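Local atomic coordinates of Cow rumen GH26 endo-mannanase (PDB entry 6UEH), a protein that probably hydrolyses internal beta-1,4-mannosidic bonds of mannans such as galactomannan, as a rumen endo-mannanase of glycoside hydrolase family 26 with an accessory domain. Residues Gly166-Ser171 / Tyr475-Glu480; Asn211-Trp216 / Asp254-Gln259; Ile241-Asp246 / Gln260-Thr265; Gly434-Ile439 / Leu467-Thr472. All blocks are in the same frame, centred on the assembly; numbering follows the deposited sequence.

Contact 1. Residues Gly166-Ser171 / Tyr475-Glu480; sequences GKKIIS and YCITLE
Lys167 enters the contact through its backbone, with its O 3.3 Å from Tyr475 CE1 in an oblique approach to the phenol ring. That ring is folded back over segment 166-171 because Tyr475 CG stands opposite its own N (chi1 -177°), and Lys168 CA then makes a CH-pi contact with one face: CA is 4.1 Å from the ring centroid, 22° off the normal. The Lys168 side chain leaves the ring and bends at its second torsion. Its CB meets Ile477 CD1 at 3.8 Å, the two side chains crossing at about a right angle, and its NZ hydrogen-bonds to Asp474 O. At Ile169 regular pairing begins: its N donates to Tyr475 O at 2.9 Å, and its O accepts from Ile477 N at 2.8 Å, so Ile169 straddles Cys476 as parallel strands require. This joins the first and last strands of the eight-stranded parallel sheet, the pairing expected where a TIM barrel closes. Ile169 CG2 presses on Tyr475 CE2 at 3.5 Å, while its CD1 end leads toward Leu438, and the side chain also touches Phe448. On the other face of the sheet, Ile170 and Ile477 lie side by side and point the same way, both against helix 152-164 at Val164. Ser171 ends the pairing with a double grip on Ile477 O: its N donates at 2.9 Å, and its OG donates at 2.7 Å from a bent direction, with a C=O...OG angle of 135°. The same Ser171 OG also hydrogen-bonds to Ala201 N on the neighbouring barrel connection.

Contact 2. Residues Asn211-Trp216 / Asp254-Gln259; sequences NPLYGW and DKVDWQ
Tyr214 (chi1 52°) and Trp258 (chi1 68°) both hold CG between the backbone N and the carbonyl carbon, and these torsions set the phenol ring against the tryptophan. The main contact between them is CH-pi: Trp258 CB stands 3.6 Å from the Tyr214 ring centroid, almost exactly on its normal. Beyond CB the indole leads away, and its five-membered ring turns an edge toward the Tyr214 face; the centroids are 5.9 Å apart and the planes meet at 62°, an edge-to-face pair. The opposite face of the phenol is occupied by Asn211 ND2, 3.3 Å above the ring plane toward its rim, and this amide is itself anchored by a hydrogen bond to Met208 O. Asn211 OD1 accepts from the backbone N atoms of both Leu213 and Tyr214, an Asx turn and Asx motif that fix the bend carrying the ring. Between the backbones, Val256 N donates to Leu213 O at 3.1 Å from above the carbonyl plane, a single bond rather than sheet pairing. Alongside it, Leu213 CD2 meets Val256 CG2 at 3.9 Å, the two side chains pointing the same way. One water donates to both Pro212 O and Asp254 O, bridging the two loops. The contact joins two surface loops. Inward, Pro212 and Leu213 rest on Tyr284 of helix 280-301, and Leu213, Tyr214 and Val256 all pack on Cys261 of strand 261-262.

Contact 3. Residues Ile241-Asp246 / Gln260-Thr265; sequences INVPKD and QCTYAT
Pro244 takes part in a beta bridge opposite Cys261, an uncommon place for a residue without an N-H. The register explains it: this is the non-hydrogen-bonded pair of a two-stranded antiparallel sheet, with the CA atoms of Pro244 and Cys261 4.4 Å apart and the side chains diverging, so the pairing asks no donor of proline. The bonds lie to either side of it. Val243 and Thr262 form the hydrogen-bonded pair, with Val243 N to Thr262 O at 2.8 Å and Thr262 N to Val243 O at 2.9 Å. Past the proline, Lys245 N donates to Gln260 O at 3.0 Å, and a water donating to that same carbonyl also accepts from Asp246 N. The Lys245 side chain is extended (chi2 -179°) and lies across the second strand: CG packs on Thr262 CG2 at 3.8 Å, CE reaches 3.3 Å from Cys261 O, and NZ hydrogen-bonds to Gln259 O. At the other end Asn242 CB sits 3.5 Å from Thr262 O, and the amide of Asn242 stands 87° to the Tyr263 ring. Thr262 OG1 accepts from Ala264 N, an ST turn where the chain leaves strand 261-262. The two short strands, 243-244 and 261-262, form an antiparallel pair in the loop region after barrel strand 234-238. Tyr263 meets His240 edge-to-face and also the ring of Phe327, while Ile241 and Val243 lie on helix 280-301 at Tyr284.

Contact 4. Residues Gly434-Ile439 / Leu467-Thr472; sequences GVDNLI and LKEIYT
Ile470 carries the contact, and its path past Val435 can be followed atom by atom. Its CB lies 3.9 Å from Val435 CB. CG1, set opposite the backbone N by chi1 of -174°, comes in at 3.8 Å from the same Val435 CB; Ile470 CG1 also touches Val435 CG2. The Ile470 and Val435 side chains run past each other in opposite directions. The tip, CD1, stays 4.0 Å from Val435 CB and meets Leu438 CD1 at 4.2 Å, crossing the leucine at about a right angle. The axes of helices 435-439 and 467-471 approach to 10.7 Å at 40°, a rather wide spacing that these apolar side chains bridge. Both helices belong to the long connection from barrel strand 423-429 to the last strand, 476-477. Nearer the surface, Glu469 CG lies 4.0 Å from Val435 CG1, and its carboxylate extends onward to Asp436. There Glu469 OE2 and Asp436 OD2 are 3.5 Å apart with the carboxylate planes at 77°, a meeting of like charges that probably weakens the contact slightly at this edge. Helix 467-471 ends with Lys468 O accepting from both N and OG1 of Thr472, which reach it from opposite faces of the carbonyl plane. On the inner side Leu438 continues onto Ile169 of the first barrel strand.

How the contacts relate
Contact 1 opens first, at 166-171, and closes last, at 475-480, so its loop encloses the other three and joins the beginning of the barrel to its end. Inside it, contacts 2 and 3 cross: 211-216, 241-246, 254-259 and 260-265 alternate. Their centres are about 10 Å apart, and they tie together the loops after strands 202-206 and 234-238, linked by Leu213 against Cys261 and Pro244. Contact 4 follows in series, closing a largely irregular loop with a short helix, 454-457, before the last strand. Its centre is about 10 Å from that of contact 1, which it touches through Tyr471 and Ser171; contacts 2 and 3 lie about 37 to 42 Å from both, centre to centre.

Contact 1. Residues Gly166-Ser171 / Tyr475-Glu480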
loop_
_atom_site.group_PDB
_atom_site.type_symbol
_atom_site.label_atom_id
_atom_site.label_comp_id
_atom_site.label_asym_id
_atom_site.label_seq_id
_atom_site.Cartn_x
_atom_site.Cartn_y
_atom_site.Cartn_z
ATOM N N GLY A 166 -12.936 -2.511 -5.537
ATOM C CA GLY A 166 -12.845 -3.643 -6.442
ATOM C C GLY A 166 -13.513 -3.386 -7.781
ATOM O O GLY A 166 -13.290 -4.124 -8.741
ATOM N N LYS A 167 -14.329 -2.339 -7.848
ATOM C CA LYS A 167 -15.037 -1.993 -9.078
ATOM C C LYS A 167 -14.440 -0.761 -9.759
ATOM O O LYS A 167 -14.463 -0.641 -10.984
ATOM C CB LYS A 167 -16.522 -1.749 -8.794
ATOM C CG LYS A 167 -17.252 -2.927 -8.169
ATOM C CD LYS A 167 -18.762 -2.735 -8.249
ATOM C CE LYS A 167 -19.413 -2.751 -6.874
ATOM N NZ LYS A 167 -19.210 -4.045 -6.161
ATOM N N LYS A 168 -13.922 0.161 -8.953
ATOM C CA LYS A 168 -13.366 1.413 -9.456
ATOM C C LYS A 168 -12.096 1.786 -8.704
ATOM O O LYS A 168 -11.743 1.151 -7.709
ATOM C CB LYS A 168 -14.376 2.559 -9.313
ATOM C CG LYS A 168 -15.781 2.275 -9.825
ATOM C CD LYS A 168 -15.861 2.413 -11.330
ATOM C CE LYS A 168 -17.295 2.278 -11.814
ATOM N NZ LYS A 168 -17.388 2.476 -13.285
ATOM N N ILE A 169 -11.415 2.821 -9.185
ATOM C CA ILE A 169 -10.390 3.488 -8.395
ATOM C C ILE A 169 -10.752 4.973 -8.314
ATOM O O ILE A 169 -11.195 5.576 -9.293
ATOM C CB ILE A 169 -8.966 3.284 -8.977
ATOM C CG1 ILE A 169 -7.908 3.785 -7.990
ATOM C CG2 ILE A 169 -8.818 3.954 -10.342
ATOM C CD1 ILE A 169 -6.489 3.398 -8.353
ATOM N N ILE A 170 -10.602 5.552 -7.130
ATOM C CA ILE A 170 -10.997 6.939 -6.913
ATOM C C ILE A 170 -9.816 7.878 -7.135
ATOM O O ILE A 170 -8.735 7.652 -6.605
ATOM C CB ILE A 170 -11.561 7.133 -5.493
ATOM C CG1 ILE A 170 -12.694 6.137 -5.242
ATOM C CG2 ILE A 170 -12.036 8.567 -5.289
ATOM C CD1 ILE A 170 -13.226 6.149 -3.830
ATOM N N SER A 171 -10.017 8.929 -7.920
ATOM C CA SER A 171 -8.941 9.884 -8.170
ATOM C C SER A 171 -8.658 10.742 -6.938
ATOM O O SER A 171 -9.557 11.038 -6.154
ATOM C CB SER A 171 -9.274 10.777 -9.370
ATOM O OG SER A 171 -10.517 11.429 -9.195
ATOM N N TYR A 475 -13.429 3.436 -15.257
ATOM C CA TYR A 475 -12.898 2.780 -14.070
ATOM C C TYR A 475 -12.519 3.787 -12.980
ATOM O O TYR A 475 -12.381 3.426 -11.813
ATOM C CB TYR A 475 -11.686 1.920 -14.447
ATOM C CG TYR A 475 -11.108 1.129 -13.295
ATOM C CD1 TYR A 475 -11.765 0.011 -12.796
ATOM C CD2 TYR A 475 -9.903 1.497 -12.709
ATOM C CE1 TYR A 475 -11.243 -0.714 -11.741
ATOM C CE2 TYR A 475 -9.370 0.775 -11.654
ATOM C CZ TYR A 475 -10.045 -0.328 -11.174
ATOM O OH TYR A 475 -9.521 -1.049 -10.124
ATOM N N CYS A 476 -12.364 5.052 -13.354
ATOM C CA CYS A 476 -11.898 6.057 -12.404
ATOM C C CYS A 476 -13.007 6.997 -11.945
ATOM O O CYS A 476 -13.702 7.604 -12.758
ATOM C CB CYS A 476 -10.754 6.866 -13.012
ATOM S SG CYS A 476 -10.102 8.195 -11.961
ATOM N N ILE A 477 -13.160 7.110 -10.630
ATOM C CA ILE A 477 -14.134 8.017 -10.041
ATOM C C ILE A 477 -13.529 9.402 -9.849
ATOM O O ILE A 477 -12.483 9.551 -9.215
ATOM C CB ILE A 477 -14.649 7.481 -8.690
ATOM C CG1 ILE A 477 -15.505 6.235 -8.921
ATOM C CG2 ILE A 477 -15.443 8.548 -7.951
ATOM C CD1 ILE A 477 -15.927 5.544 -7.654
ATOM N N THR A 478 -14.184 10.411 -10.415
ATOM C CA THR A 478 -13.734 11.790 -10.275
ATOM C C THR A 478 -14.749 12.570 -9.441
ATOM O O THR A 478 -15.737 11.998 -8.977
ATOM C CB THR A 478 -13.535 12.465 -11.648
ATOM O OG1 THR A 478 -14.801 12.626 -12.300
ATOM C CG2 THR A 478 -12.620 11.619 -12.528
ATOM N N LEU A 479 -14.508 13.867 -9.258
ATOM C CA LEU A 479 -15.332 14.683 -8.363
ATOM C C LEU A 479 -16.820 14.636 -8.719
ATOM O O LEU A 479 -17.676 14.513 -7.840
ATOM C CB LEU A 479 -14.843 16.135 -8.371
ATOM C CG LEU A 479 -15.549 17.086 -7.401
ATOM C CD1 LEU A 479 -15.490 16.536 -5.988
ATOM C CD2 LEU A 479 -14.942 18.482 -7.459
ATOM N N GLU A 480 -17.115 14.718 -10.012
ATOM C CA GLU A 480 -18.492 14.738 -10.496
ATOM C C GLU A 480 -19.249 13.440 -10.208
ATOM O O GLU A 480 -20.478 13.438 -10.145
ATOM C CB GLU A 480 -18.512 15.017 -12.001
ATOM C CG GLU A 480 -17.793 13.956 -12.824
ATOM C CD GLU A 480 -17.882 14.202 -14.318
ATOM O OE1 GLU A 480 -18.344 15.292 -14.719
ATOM O OE2 GLU A 480 -17.490 13.300 -15.091
#

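Contact 2. Residues Asn211-Trp216 / Asp254-Gln259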
loop_
_atom_site.group_PDB
_atom_site.type_symbol
_atom_site.label_atom_id
_atom_site.label_comp_id
_atom_site.label_asym_id
_atom_site.label_seq_id
_atom_site.Cartn_x
_atom_site.Cartn_y
_atom_site.Cartn_z
ATOM N N ASN A 211 1.029 23.407 15.022
ATOM C CA ASN A 211 1.940 22.775 15.979
ATOM C C ASN A 211 2.404 23.752 17.069
ATOM O O ASN A 211 2.267 24.964 16.915
ATOM C CB ASN A 211 3.147 22.194 15.236
ATOM C CG ASN A 211 4.043 23.266 14.656
ATOM O OD1 ASN A 211 4.875 23.841 15.360
ATOM N ND2 ASN A 211 3.886 23.538 13.364
ATOM N N PRO A 212 2.948 23.226 18.182
ATOM C CA PRO A 212 3.352 24.100 19.293
ATOM C C PRO A 212 4.700 24.805 19.122
ATOM O O PRO A 212 5.095 25.549 20.021
ATOM C CB PRO A 212 3.421 23.136 20.488
ATOM C CG PRO A 212 2.678 21.909 20.058
ATOM C CD PRO A 212 2.926 21.813 18.592
ATOM N N LEU A 213 5.386 24.585 18.004
ATOM C CA LEU A 213 6.744 25.098 17.828
ATOM C C LEU A 213 6.805 26.361 16.973
ATOM O O LEU A 213 7.410 27.359 17.364
ATOM C CB LEU A 213 7.633 24.018 17.210
ATOM C CG LEU A 213 7.786 22.744 18.043
ATOM C CD1 LEU A 213 8.605 21.703 17.301
ATOM C CD2 LEU A 213 8.418 23.062 19.392
ATOM N N TYR A 214 6.185 26.303 15.801
ATOM C CA TYR A 214 6.166 27.428 14.875
ATOM C C TYR A 214 4.770 27.573 14.280
ATOM O O TYR A 214 4.601 28.068 13.165
ATOM C CB TYR A 214 7.207 27.233 13.768
ATOM C CG TYR A 214 7.106 25.896 13.062
ATOM C CD1 TYR A 214 7.769 24.777 13.553
ATOM C CD2 TYR A 214 6.347 25.751 11.908
ATOM C CE1 TYR A 214 7.679 23.554 12.916
ATOM C CE2 TYR A 214 6.251 24.527 11.261
ATOM C CZ TYR A 214 6.920 23.433 11.770
ATOM O OH TYR A 214 6.828 22.213 11.135
ATOM N N GLY A 215 3.775 27.137 15.046
ATOM C CA GLY A 215 2.411 27.042 14.565
ATOM C C GLY A 215 1.802 28.328 14.051
ATOM O O GLY A 215 2.040 29.410 14.589
ATOM N N TRP A 216 1.016 28.201 12.987
ATOM C CA TRP A 216 0.246 29.315 12.455
ATOM C C TRP A 216 -1.046 28.775 11.856
ATOM O O TRP A 216 -1.403 27.618 12.091
ATOM C CB TRP A 216 1.056 30.113 11.424
ATOM C CG TRP A 216 1.679 29.308 10.309
ATOM C CD1 TRP A 216 2.661 28.363 10.423
ATOM C CD2 TRP A 216 1.389 29.414 8.908
ATOM N NE1 TRP A 216 2.983 27.863 9.184
ATOM C CE2 TRP A 216 2.219 28.491 8.237
ATOM C CE3 TRP A 216 0.502 30.192 8.157
ATOM C CZ2 TRP A 216 2.188 28.326 6.853
ATOM C CZ3 TRP A 216 0.473 30.028 6.780
ATOM C CH2 TRP A 216 1.310 29.103 6.144
ATOM N N ASP A 254 8.479 27.091 24.239
ATOM C CA ASP A 254 9.546 27.721 23.464
ATOM C C ASP A 254 9.144 27.904 22.008
ATOM O O ASP A 254 8.575 27.002 21.393
ATOM C CB ASP A 254 10.836 26.897 23.524
ATOM C CG ASP A 254 11.600 27.089 24.817
ATOM O OD1 ASP A 254 11.323 28.068 25.542
ATOM O OD2 ASP A 254 12.492 26.261 25.099
ATOM N N LYS A 255 9.445 29.076 21.461
ATOM C CA LYS A 255 9.316 29.305 20.032
ATOM C C LYS A 255 10.531 28.723 19.329
ATOM O O LYS A 255 11.661 29.132 19.592
ATOM C CB LYS A 255 9.189 30.797 19.722
ATOM C CG LYS A 255 7.763 31.326 19.647
ATOM C CD LYS A 255 6.752 30.226 19.360
ATOM C CE LYS A 255 5.359 30.803 19.165
ATOM N NZ LYS A 255 5.183 32.101 19.875
ATOM N N VAL A 256 10.300 27.755 18.450
ATOM C CA VAL A 256 11.383 27.144 17.693
ATOM C C VAL A 256 11.136 27.312 16.199
ATOM O O VAL A 256 10.128 26.835 15.680
ATOM C CB VAL A 256 11.536 25.643 18.021
ATOM C CG1 VAL A 256 12.824 25.101 17.423
ATOM C CG2 VAL A 256 11.510 25.415 19.523
ATOM N N ASP A 257 12.050 28.000 15.515
ATOM C CA ASP A 257 11.952 28.171 14.068
ATOM C C ASP A 257 11.884 26.810 13.393
ATOM O O ASP A 257 12.521 25.859 13.848
ATOM C CB ASP A 257 13.141 28.964 13.523
ATOM C CG ASP A 257 13.265 30.340 14.144
ATOM O OD1 ASP A 257 12.234 30.907 14.562
ATOM O OD2 ASP A 257 14.400 30.855 14.210
ATOM N N TRP A 258 11.116 26.715 12.311
ATOM C CA TRP A 258 10.905 25.430 11.653
ATOM C C TRP A 258 12.219 24.848 11.134
ATOM O O TRP A 258 12.359 23.632 11.020
ATOM C CB TRP A 258 9.886 25.562 10.513
ATOM C CG TRP A 258 10.346 26.375 9.347
ATOM C CD1 TRP A 258 10.143 27.709 9.146
ATOM C CD2 TRP A 258 11.074 25.903 8.206
ATOM N NE1 TRP A 258 10.707 28.099 7.954
ATOM C CE2 TRP A 258 11.285 27.008 7.358
ATOM C CE3 TRP A 258 11.571 24.653 7.820
ATOM C CZ2 TRP A 258 11.970 26.904 6.148
ATOM C CZ3 TRP A 258 12.252 24.550 6.620
ATOM C CH2 TRP A 258 12.444 25.668 5.798
ATOM N N GLN A 259 13.186 25.716 10.850
ATOM C CA GLN A 259 14.505 25.273 10.407
ATOM C C GLN A 259 15.210 24.470 11.498
ATOM O O GLN A 259 16.087 23.656 11.211
ATOM C CB GLN A 259 15.374 26.465 9.997
ATOM C CG GLN A 259 14.643 27.535 9.205
ATOM C CD GLN A 259 14.131 28.657 10.088
ATOM O OE1 GLN A 259 14.912 29.358 10.736
ATOM N NE2 GLN A 259 12.817 28.828 10.125
HETATM O O HOH W 1 6.780 25.153 22.337
#

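Contact 3. Residues Ile241-Asp246 / Gln260-Thr265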
loop_
_atom_site.group_PDB
_atom_site.type_symbol
_atom_site.label_atom_id
_atom_site.label_comp_id
_atom_site.label_asym_id
_atom_site.label_seq_id
_atom_site.Cartn_x
_atom_site.Cartn_y
_atom_site.Cartn_z
ATOM N N ILE A 241 3.883 16.211 11.804
ATOM C CA ILE A 241 4.195 16.907 13.046
ATOM C C ILE A 241 5.690 16.823 13.367
ATOM O O ILE A 241 6.261 15.736 13.487
ATOM C CB ILE A 241 3.355 16.354 14.231
ATOM C CG1 ILE A 241 3.749 17.041 15.542
ATOM C CG2 ILE A 241 3.465 14.833 14.337
ATOM C CD1 ILE A 241 3.452 18.530 15.567
ATOM N N ASN A 242 6.321 17.988 13.480
ATOM C CA ASN A 242 7.750 18.073 13.765
ATOM C C ASN A 242 8.067 18.022 15.256
ATOM O O ASN A 242 7.211 18.290 16.097
ATOM C CB ASN A 242 8.340 19.361 13.178
ATOM C CG ASN A 242 8.488 19.311 11.668
ATOM O OD1 ASN A 242 7.634 18.775 10.959
ATOM N ND2 ASN A 242 9.585 19.870 11.169
ATOM N N VAL A 243 9.311 17.678 15.570
ATOM C CA VAL A 243 9.833 17.806 16.925
ATOM C C VAL A 243 11.058 18.713 16.867
ATOM O O VAL A 243 11.654 18.872 15.801
ATOM C CB VAL A 243 10.212 16.437 17.536
ATOM C CG1 VAL A 243 8.989 15.532 17.628
ATOM C CG2 VAL A 243 11.323 15.777 16.727
ATOM N N PRO A 244 11.429 19.332 18.001
ATOM C CA PRO A 244 12.672 20.112 17.994
ATOM C C PRO A 244 13.883 19.221 17.739
ATOM O O PRO A 244 13.953 18.127 18.295
ATOM C CB PRO A 244 12.723 20.713 19.404
ATOM C CG PRO A 244 11.309 20.689 19.882
ATOM C CD PRO A 244 10.704 19.460 19.276
ATOM N N LYS A 245 14.810 19.674 16.898
ATOM C CA LYS A 245 16.039 18.929 16.654
ATOM C C LYS A 245 16.838 18.811 17.945
ATOM O O LYS A 245 17.240 17.718 18.344
ATOM C CB LYS A 245 16.887 19.603 15.575
ATOM C CG LYS A 245 16.273 19.611 14.188
ATOM C CD LYS A 245 17.212 20.291 13.200
ATOM C CE LYS A 245 16.641 20.307 11.794
ATOM N NZ LYS A 245 17.561 20.990 10.842
ATOM N N ASP A 246 17.059 19.952 18.589
ATOM C CA ASP A 246 17.739 20.005 19.877
ATOM C C ASP A 246 16.711 19.979 21.002
ATOM O O ASP A 246 16.297 21.023 21.505
ATOM C CB ASP A 246 18.611 21.260 19.967
ATOM C CG ASP A 246 19.332 21.381 21.297
ATOM O OD1 ASP A 246 19.524 20.349 21.972
ATOM O OD2 ASP A 246 19.715 22.512 21.660
ATOM N N GLN A 260 14.826 24.709 12.749
ATOM C CA GLN A 260 15.399 23.990 13.882
ATOM C C GLN A 260 14.492 22.848 14.324
ATOM O O GLN A 260 14.686 22.258 15.386
ATOM C CB GLN A 260 15.657 24.939 15.055
ATOM C CG GLN A 260 16.985 25.672 14.981
ATOM C CD GLN A 260 17.093 26.571 13.767
ATOM O OE1 GLN A 260 16.321 27.516 13.612
ATOM N NE2 GLN A 260 18.051 26.277 12.895
ATOM N N CYS A 261 13.493 22.547 13.502
ATOM C CA CYS A 261 12.601 21.426 13.760
ATOM C C CYS A 261 12.798 20.350 12.703
ATOM O O CYS A 261 13.386 20.603 11.650
ATOM C CB CYS A 261 11.146 21.888 13.783
ATOM S SG CYS A 261 10.806 23.176 15.000
ATOM N N THR A 262 12.311 19.148 12.985
ATOM C CA THR A 262 12.422 18.050 12.038
ATOM C C THR A 262 11.317 17.027 12.262
ATOM O O THR A 262 10.792 16.896 13.370
ATOM C CB THR A 262 13.800 17.353 12.142
ATOM O OG1 THR A 262 13.943 16.396 11.084
ATOM C CG2 THR A 262 13.951 16.646 13.483
ATOM N N TYR A 263 10.949 16.316 11.203
ATOM C CA TYR A 263 10.072 15.163 11.344
ATOM C C TYR A 263 10.887 13.892 11.144
ATOM O O TYR A 263 10.353 12.786 11.186
ATOM C CB TYR A 263 8.903 15.220 10.350
ATOM C CG TYR A 263 9.286 15.506 8.908
ATOM C CD1 TYR A 263 10.113 14.642 8.197
ATOM C CD2 TYR A 263 8.793 16.625 8.250
ATOM C CE1 TYR A 263 10.457 14.897 6.885
ATOM C CE2 TYR A 263 9.128 16.885 6.934
ATOM C CZ TYR A 263 9.961 16.017 6.257
ATOM O OH TYR A 263 10.300 16.269 4.949
ATOM N N ALA A 264 12.185 14.068 10.917
ATOM C CA ALA A 264 13.075 12.958 10.594
ATOM C C ALA A 264 13.645 12.302 11.849
ATOM O O ALA A 264 13.153 12.522 12.955
ATOM C CB ALA A 264 14.202 13.430 9.688
ATOM N N THR A 265 14.691 11.501 11.665
ATOM C CA THR A 265 15.272 10.724 12.756
ATOM C C THR A 265 16.558 11.346 13.290
ATOM O O THR A 265 17.423 10.649 13.824
ATOM C CB THR A 265 15.566 9.278 12.307
ATOM O OG1 THR A 265 16.440 9.300 11.172
ATOM C CG2 THR A 265 14.279 8.567 11.929
HETATM O O HOH W 2 16.438 22.359 17.476
#

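Contact 4. Residues Gly434-Ile439 / Leu467-Thr472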
loop_
_atom_site.group_PDB
_atom_site.type_symbol
_atom_site.label_atom_id
_atom_site.label_comp_id
_atom_site.label_asym_id
_atom_site.label_seq_id
_atom_site.Cartn_x
_atom_site.Cartn_y
_atom_site.Cartn_z
ATOM N N GLY A 434 -0.833 2.759 -14.816
ATOM C CA GLY A 434 -1.613 2.749 -16.040
ATOM C C GLY A 434 -2.970 2.132 -15.774
ATOM O O GLY A 434 -3.071 1.100 -15.110
ATOM N N VAL A 435 -4.018 2.766 -16.286
ATOM C CA VAL A 435 -5.376 2.334 -15.989
ATOM C C VAL A 435 -5.644 0.941 -16.566
ATOM O O VAL A 435 -6.392 0.158 -15.981
ATOM C CB VAL A 435 -6.421 3.352 -16.513
ATOM C CG1 VAL A 435 -6.453 3.387 -18.040
ATOM C CG2 VAL A 435 -7.797 3.043 -15.946
ATOM N N ASP A 436 -5.012 0.625 -17.691
ATOM C CA ASP A 436 -5.168 -0.690 -18.302
ATOM C C ASP A 436 -4.514 -1.764 -17.440
ATOM O O ASP A 436 -5.043 -2.864 -17.306
ATOM C CB ASP A 436 -4.576 -0.706 -19.712
ATOM C CG ASP A 436 -5.340 0.185 -20.673
ATOM O OD1 ASP A 436 -6.580 0.282 -20.540
ATOM O OD2 ASP A 436 -4.703 0.791 -21.562
ATOM N N ASN A 437 -3.369 -1.438 -16.849
ATOM C CA ASN A 437 -2.690 -2.373 -15.961
ATOM C C ASN A 437 -3.517 -2.653 -14.710
ATOM O O ASN A 437 -3.564 -3.786 -14.230
ATOM C CB ASN A 437 -1.310 -1.843 -15.572
ATOM C CG ASN A 437 -0.331 -1.858 -16.732
ATOM O OD1 ASN A 437 -0.451 -2.671 -17.648
ATOM N ND2 ASN A 437 0.647 -0.960 -16.694
ATOM N N LEU A 438 -4.169 -1.618 -14.189
ATOM C CA LEU A 438 -5.019 -1.754 -13.009
ATOM C C LEU A 438 -6.193 -2.691 -13.271
ATOM O O LEU A 438 -6.529 -3.537 -12.441
ATOM C CB LEU A 438 -5.541 -0.386 -12.558
ATOM C CG LEU A 438 -4.525 0.620 -12.014
ATOM C CD1 LEU A 438 -5.200 1.946 -11.709
ATOM C CD2 LEU A 438 -3.840 0.071 -10.770
ATOM N N ILE A 439 -6.815 -2.530 -14.433
ATOM C CA ILE A 439 -8.005 -3.295 -14.781
ATOM C C ILE A 439 -7.671 -4.749 -15.113
ATOM O O ILE A 439 -8.283 -5.674 -14.580
ATOM C CB ILE A 439 -8.745 -2.651 -15.970
ATOM C CG1 ILE A 439 -9.229 -1.247 -15.585
ATOM C CG2 ILE A 439 -9.912 -3.525 -16.409
ATOM C CD1 ILE A 439 -9.785 -0.444 -16.740
ATOM N N LEU A 467 -2.648 10.761 -17.895
ATOM C CA LEU A 467 -3.545 11.479 -16.993
ATOM C C LEU A 467 -4.940 11.581 -17.594
ATOM O O LEU A 467 -5.935 11.270 -16.937
ATOM C CB LEU A 467 -2.999 12.873 -16.680
ATOM C CG LEU A 467 -1.902 12.923 -15.615
ATOM C CD1 LEU A 467 -1.290 14.313 -15.524
ATOM C CD2 LEU A 467 -2.462 12.495 -14.268
ATOM N N LYS A 468 -5.004 12.004 -18.851
ATOM C CA LYS A 468 -6.280 12.145 -19.540
ATOM C C LYS A 468 -6.978 10.797 -19.680
ATOM O O LYS A 468 -8.198 10.700 -19.525
ATOM C CB LYS A 468 -6.081 12.785 -20.916
ATOM C CG LYS A 468 -5.594 14.223 -20.857
ATOM C CD LYS A 468 -5.559 14.864 -22.234
ATOM C CE LYS A 468 -4.586 14.147 -23.151
ATOM N NZ LYS A 468 -4.494 14.804 -24.487
ATOM N N GLU A 469 -6.203 9.755 -19.959
ATOM C CA GLU A 469 -6.779 8.433 -20.166
ATOM C C GLU A 469 -7.425 7.883 -18.897
ATOM O O GLU A 469 -8.548 7.382 -18.940
ATOM C CB GLU A 469 -5.724 7.450 -20.679
ATOM C CG GLU A 469 -6.303 6.085 -21.008
ATOM C CD GLU A 469 -5.349 5.206 -21.794
ATOM O OE1 GLU A 469 -4.184 5.611 -22.001
ATOM O OE2 GLU A 469 -5.773 4.105 -22.207
ATOM N N ILE A 470 -6.735 7.977 -17.764
ATOM C CA ILE A 470 -7.295 7.408 -16.542
ATOM C C ILE A 470 -8.391 8.306 -15.971
ATOM O O ILE A 470 -9.407 7.808 -15.502
ATOM C CB ILE A 470 -6.208 7.138 -15.465
ATOM C CG1 ILE A 470 -6.820 6.397 -14.272
ATOM C CG2 ILE A 470 -5.513 8.425 -15.024
ATOM C CD1 ILE A 470 -5.802 5.748 -13.359
ATOM N N TYR A 471 -8.216 9.620 -16.043
ATOM C CA TYR A 471 -9.210 10.532 -15.482
ATOM C C TYR A 471 -10.536 10.498 -16.244
ATOM O O TYR A 471 -11.588 10.786 -15.672
ATOM C CB TYR A 471 -8.665 11.961 -15.441
ATOM C CG TYR A 471 -8.128 12.354 -14.083
ATOM C CD1 TYR A 471 -8.972 12.874 -13.108
ATOM C CD2 TYR A 471 -6.782 12.200 -13.772
ATOM C CE1 TYR A 471 -8.492 13.233 -11.862
ATOM C CE2 TYR A 471 -6.289 12.557 -12.524
ATOM C CZ TYR A 471 -7.152 13.072 -11.575
ATOM O OH TYR A 471 -6.675 13.430 -10.335
ATOM N N THR A 472 -10.494 10.144 -17.526
ATOM C CA THR A 472 -11.724 10.053 -18.313
ATOM C C THR A 472 -12.176 8.606 -18.477
ATOM O O THR A 472 -13.092 8.314 -19.248
ATOM C CB THR A 472 -11.564 10.685 -19.710
ATOM O OG1 THR A 472 -10.658 9.902 -20.497
ATOM C CG2 THR A 472 -11.043 12.112 -19.594
#